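Local coordinates for protein protocadherin-19 isoform 1 (Danio rerio, PDB 5CO1) that is a calcium-dependent cell-adhesion protein, weakly adhesive alone but robustly homophilic in complex with cadherin cdh2, and essential for early neurulation in the anterior neural plate, at residues A[2-7]-A[94-99]; A[23-28]-A[61-66]. All coordinates share one frame; numbering follows the deposited sequence.

Contact 1: A[2-7]-A[94-99]; sequences PVFDEP and AHCKVI
Phe4 lays one face of its ring against Cys96, whose SG sits nearly over the middle, 3.6 Å from the ring centroid and 8° off the normal. This sulfur-aromatic contact is joined by an off-centre CH-pi approach of Cys96 CB to the same ring. Phe4 sets out toward the strand with CG anti to the carbonyl carbon (chi1 -75°), which brings the ring edge up to the backbone: CE2 lies 3.5 Å from Ala94 O, close to the ring plane. Toward the N-terminus the apolar patch continues, Phe4 CD2 lying 4.0 Å from Ala94 CB, with the Pro2 ring flanking the same methyl group. In this cadherin domain, a Greek-key beta sandwich, residues 2-7 lead into strand 8-14, which pairs in parallel with strand 94-103; Leu26 and Ala28 also touch the Phe4 ring. Just before strand 8-14 begins, Pro7 O accepts a hydrogen bond from Lys97 N (3.0 Å, 156° at the hydrogen). The same oxygen lies 3.3 Å from Cys96 CA in a CA-H...O contact. Lys97 turns its end away from residues 2-7, bending at its last two torsions, and its NZ forms a salt bridge with Asp81.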
loop_
_atom_site.group_PDB
_atom_site.type_symbol
_atom_site.label_atom_id
_atom_site.label_comp_id
_atom_site.label_asym_id
_atom_site.label_seq_id
_atom_site.Cartn_x
_atom_site.Cartn_y
_atom_site.Cartn_z
ATOM N N PRO A 2 3.739 -2.448 40.554
ATOM C CA PRO A 2 4.522 -2.028 39.404
ATOM C C PRO A 2 4.055 -0.711 38.801
ATOM O O PRO A 2 2.958 -0.242 39.090
ATOM C CB PRO A 2 4.318 -3.168 38.402
ATOM C CG PRO A 2 3.077 -3.866 38.845
ATOM C CD PRO A 2 3.105 -3.758 40.332
ATOM N N VAL A 3 4.948 -0.087 38.042
ATOM C CA VAL A 3 4.688 1.177 37.370
ATOM C C VAL A 3 5.542 1.133 36.122
ATOM O O VAL A 3 6.731 0.940 36.243
ATOM C CB VAL A 3 5.173 2.374 38.195
ATOM C CG1 VAL A 3 4.862 3.669 37.485
ATOM C CG2 VAL A 3 4.561 2.380 39.586
ATOM N N PHE A 4 4.934 1.245 34.940
ATOM C CA PHE A 4 5.662 1.314 33.684
ATOM C C PHE A 4 6.473 2.611 33.608
ATOM O O PHE A 4 6.045 3.649 34.118
ATOM C CB PHE A 4 4.704 1.213 32.485
ATOM C CG PHE A 4 4.182 -0.173 32.238
ATOM C CD1 PHE A 4 4.966 -1.124 31.589
ATOM C CD2 PHE A 4 2.931 -0.558 32.714
ATOM C CE1 PHE A 4 4.521 -2.432 31.422
ATOM C CE2 PHE A 4 2.471 -1.864 32.537
ATOM C CZ PHE A 4 3.254 -2.793 31.865
ATOM N N ASP A 5 7.669 2.537 33.015
ATOM C CA ASP A 5 8.581 3.680 33.002
ATOM C C ASP A 5 7.858 4.855 32.396
ATOM O O ASP A 5 7.913 5.959 32.905
ATOM C CB ASP A 5 9.887 3.386 32.228
ATOM C CG ASP A 5 10.817 2.351 32.944
ATOM O OD1 ASP A 5 10.805 2.271 34.181
ATOM O OD2 ASP A 5 11.597 1.632 32.271
ATOM N N GLU A 6 7.147 4.608 31.315
ATOM C CA GLU A 6 6.325 5.631 30.695
ATOM C C GLU A 6 4.906 5.120 30.679
ATOM O O GLU A 6 4.694 3.915 30.723
ATOM C CB GLU A 6 6.814 5.908 29.268
ATOM C CG GLU A 6 8.122 6.688 29.194
ATOM C CD GLU A 6 8.019 8.078 29.819
ATOM O OE1 GLU A 6 8.287 8.194 31.030
ATOM O OE2 GLU A 6 7.613 9.046 29.129
ATOM N N PRO A 7 3.927 6.031 30.715
ATOM C CA PRO A 7 2.484 5.715 30.499
ATOM C C PRO A 7 2.097 5.299 29.053
ATOM O O PRO A 7 1.126 4.573 28.877
ATOM C CB PRO A 7 1.774 7.044 30.852
ATOM C CG PRO A 7 2.827 8.111 30.726
ATOM C CD PRO A 7 4.156 7.461 31.021
ATOM N N ALA A 94 -0.597 -2.222 37.004
ATOM C CA ALA A 94 -0.118 -1.074 36.243
ATOM C C ALA A 94 -0.471 -1.276 34.785
ATOM O O ALA A 94 -0.452 -2.392 34.307
ATOM C CB ALA A 94 1.388 -0.946 36.392
ATOM N N HIS A 95 -0.697 -0.175 34.077
ATOM C CA HIS A 95 -1.156 -0.170 32.691
ATOM C C HIS A 95 -0.245 0.753 31.920
ATOM O O HIS A 95 0.210 1.761 32.451
ATOM C CB HIS A 95 -2.615 0.340 32.607
ATOM C CG HIS A 95 -3.581 -0.551 33.315
ATOM N ND1 HIS A 95 -3.947 -1.783 32.811
ATOM C CD2 HIS A 95 -4.044 -0.522 34.588
ATOM C CE1 HIS A 95 -4.690 -2.423 33.697
ATOM N NE2 HIS A 95 -4.761 -1.681 34.787
ATOM N N CYS A 96 -0.037 0.457 30.647
ATOM C CA CYS A 96 0.481 1.440 29.712
ATOM C C CYS A 96 -0.132 1.205 28.358
ATOM O O CYS A 96 -0.843 0.222 28.132
ATOM C CB CYS A 96 2.011 1.347 29.606
ATOM S SG CYS A 96 2.659 -0.208 28.905
ATOM N N LYS A 97 0.132 2.132 27.458
ATOM C CA LYS A 97 -0.314 2.010 26.098
ATOM C C LYS A 97 0.934 1.872 25.231
ATOM O O LYS A 97 1.958 2.521 25.481
ATOM C CB LYS A 97 -1.109 3.253 25.721
ATOM C CG LYS A 97 -1.748 3.205 24.344
ATOM C CD LYS A 97 -2.654 4.417 24.075
ATOM C CE LYS A 97 -3.752 4.594 25.128
ATOM N NZ LYS A 97 -4.562 3.355 25.345
ATOM N N VAL A 98 0.889 0.958 24.273
ATOM C CA VAL A 98 1.962 0.855 23.269
ATOM C C VAL A 98 1.398 1.057 21.870
ATOM O O VAL A 98 0.525 0.295 21.433
ATOM C CB VAL A 98 2.666 -0.507 23.327
ATOM C CG1 VAL A 98 3.818 -0.525 22.348
ATOM C CG2 VAL A 98 3.165 -0.764 24.741
ATOM N N ILE A 99 1.839 2.136 21.229
ATOM C CA ILE A 99 1.416 2.467 19.899
ATOM C C ILE A 99 2.490 2.052 18.885
ATOM O O ILE A 99 3.629 2.490 18.954
ATOM C CB ILE A 99 1.145 3.962 19.776
ATOM C CG1 ILE A 99 -0.038 4.359 20.651
ATOM C CG2 ILE A 99 0.850 4.356 18.334
ATOM C CD1 ILE A 99 0.077 5.795 21.143
#

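Contact 2: A[23-28]-A[61-66]; sequences VIDLNA and TGVITV. With CA (calcium ion), chain H.
Val23 and Ile24 both face Ile64 across an antiparallel pair of strands, a classic beta bulge at the edge of one sheet of the cadherin sandwich. Ile64 O therefore serves two donors: Val23 N at 3.1 Å and, weakly, Ile24 N at 3.5 Å. The amide of Ile64 is in turn satisfied by Ile24 O (2.8 Å), approached almost straight down the carbonyl bond with a C=O...donor angle of 173°. One step on, Leu26 N donates a hydrogen bond to Gly62 O (2.9 Å) from well above the carbonyl plane, 47° out of it. Beyond these rungs the acceptors turn to a metal. Leu26 O, Thr61 O and Asp25 OD1 are all ligands of the same calcium ion, with Thr61 O 2.2 Å from the metal; two waters add to the coordination. Gly62, at positive phi, carries the chain from the metal into strand 63-66. On the face of Ile24 and Ile64, Ile64 CD1 packs against Leu26 CD1 and Ile24 CG2; Phe55 touches both Ile64 and Val23. On the other face the Asp25 carboxylate, extended with CG anti to the backbone N (chi1 -178°), rests its CG 3.4 Å from Val63 CG2.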
loop_
_atom_site.group_PDB
_atom_site.type_symbol
_atom_site.label_atom_id
_atom_site.label_comp_id
_atom_site.label_asym_id
_atom_site.label_seq_id
_atom_site.Cartn_x
_atom_site.Cartn_y
_atom_site.Cartn_z
ATOM N N VAL A 23 10.057 -5.239 19.140
ATOM C CA VAL A 23 9.229 -4.058 19.028
ATOM C C VAL A 23 9.508 -3.159 20.217
ATOM O O VAL A 23 9.922 -2.014 20.036
ATOM C CB VAL A 23 7.748 -4.435 19.060
ATOM C CG1 VAL A 23 6.891 -3.195 19.297
ATOM C CG2 VAL A 23 7.375 -5.176 17.782
ATOM N N ILE A 24 9.345 -3.701 21.432
ATOM C CA ILE A 24 9.828 -3.005 22.612
ATOM C C ILE A 24 9.962 -3.915 23.821
ATOM O O ILE A 24 9.296 -4.931 23.922
ATOM C CB ILE A 24 8.937 -1.784 22.919
ATOM C CG1 ILE A 24 9.517 -0.953 24.047
ATOM C CG2 ILE A 24 7.489 -2.172 23.227
ATOM C CD1 ILE A 24 8.928 0.439 24.110
ATOM N N ASP A 25 10.924 -3.604 24.671
ATOM C CA ASP A 25 11.143 -4.310 25.935
ATOM C C ASP A 25 10.613 -3.420 27.088
ATOM O O ASP A 25 11.118 -2.319 27.328
ATOM C CB ASP A 25 12.644 -4.606 26.075
ATOM C CG ASP A 25 13.015 -5.391 27.362
ATOM O OD1 ASP A 25 12.154 -5.740 28.216
ATOM O OD2 ASP A 25 14.235 -5.615 27.530
ATOM N N LEU A 26 9.469 -3.807 27.649
ATOM C CA LEU A 26 8.808 -2.983 28.651
ATOM C C LEU A 26 9.337 -3.296 30.040
ATOM O O LEU A 26 9.884 -4.370 30.285
ATOM C CB LEU A 26 7.296 -3.185 28.599
ATOM C CG LEU A 26 6.570 -2.770 27.331
ATOM C CD1 LEU A 26 5.110 -3.133 27.440
ATOM C CD2 LEU A 26 6.666 -1.279 27.063
ATOM N N ASN A 27 9.149 -2.352 30.946
ATOM C CA ASN A 27 9.625 -2.472 32.312
ATOM C C ASN A 27 8.688 -1.771 33.314
ATOM O O ASN A 27 8.468 -0.549 33.247
ATOM C CB ASN A 27 11.014 -1.857 32.407
ATOM C CG ASN A 27 11.900 -2.581 33.395
ATOM O OD1 ASN A 27 11.583 -2.679 34.587
ATOM N ND2 ASN A 27 13.025 -3.100 32.906
ATOM N N ALA A 28 8.191 -2.530 34.286
ATOM C CA ALA A 28 7.369 -1.957 35.334
ATOM C C ALA A 28 7.839 -2.291 36.749
ATOM O O ALA A 28 7.130 -1.997 37.705
ATOM C CB ALA A 28 5.926 -2.367 35.136
ATOM N N THR A 61 9.417 -11.142 30.862
ATOM C CA THR A 61 10.313 -10.002 30.562
ATOM C C THR A 61 9.577 -8.722 30.116
ATOM O O THR A 61 10.154 -7.628 30.140
ATOM C CB THR A 61 11.282 -10.356 29.425
ATOM O OG1 THR A 61 10.560 -11.009 28.374
ATOM C CG2 THR A 61 12.368 -11.259 29.919
ATOM N N GLY A 62 8.335 -8.879 29.654
ATOM C CA GLY A 62 7.591 -7.801 28.996
ATOM C C GLY A 62 8.137 -7.361 27.645
ATOM O O GLY A 62 7.986 -6.212 27.254
ATOM N N VAL A 63 8.794 -8.269 26.939
ATOM C CA VAL A 63 9.266 -7.993 25.598
ATOM C C VAL A 63 8.167 -8.299 24.591
ATOM O O VAL A 63 7.675 -9.413 24.542
ATOM C CB VAL A 63 10.534 -8.815 25.285
ATOM C CG1 VAL A 63 10.605 -9.172 23.813
ATOM C CG2 VAL A 63 11.783 -8.035 25.693
ATOM N N ILE A 64 7.765 -7.302 23.805
ATOM C CA ILE A 64 6.807 -7.516 22.704
ATOM C C ILE A 64 7.578 -7.729 21.408
ATOM O O ILE A 64 8.597 -7.095 21.171
ATOM C CB ILE A 64 5.853 -6.312 22.524
ATOM C CG1 ILE A 64 4.974 -6.080 23.755
ATOM C CG2 ILE A 64 4.962 -6.501 21.326
ATOM C CD1 ILE A 64 4.385 -4.686 23.804
ATOM N N THR A 65 7.129 -8.690 20.617
ATOM C CA THR A 65 7.770 -9.035 19.347
ATOM C C THR A 65 6.689 -9.093 18.303
ATOM O O THR A 65 5.498 -9.185 18.634
ATOM C CB THR A 65 8.482 -10.408 19.367
ATOM O OG1 THR A 65 7.709 -11.359 20.121
ATOM C CG2 THR A 65 9.868 -10.276 19.990
ATOM N N VAL A 66 7.104 -8.949 17.052
ATOM C CA VAL A 66 6.221 -9.200 15.933
ATOM C C VAL A 66 5.838 -10.689 15.872
ATOM O O VAL A 66 6.676 -11.555 16.104
ATOM C CB VAL A 66 6.881 -8.754 14.609
ATOM C CG1 VAL A 66 5.960 -9.062 13.438
ATOM C CG2 VAL A 66 7.190 -7.262 14.656
HETATM CA CA CA H . 11.656 -6.006 30.547
HETATM O O HOH W 1 12.878 -4.359 30.675
HETATM O O HOH W 2 10.885 -6.141 32.753
#

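In the fold
Contact 2 is nested within the chain loop that contact 1 closes, and their centres lie 11 Å apart. They meet directly through residues 2-7 and 23-28: Val3 N lies 2.9 Å from Ala28 O and Asp5 N 3.2 Å from Asn27 O, both probable hydrogen bonds. Residues 2-7 thus bridge the two sheets, reaching strand 94-103 on one side and the chain beyond strand 22-25 on the other. Leu26 links the contacts through the interior, its side chain touching both Phe4 and Cys96; the calcium of contact 2 lies about 8 Å from the nearest atom of the Phe4 side chain. At the far end of contact 2, the Val66 side chain is about 13 Å from a different calcium ion, distinct from that bound by Asp25, Leu26 and Thr61.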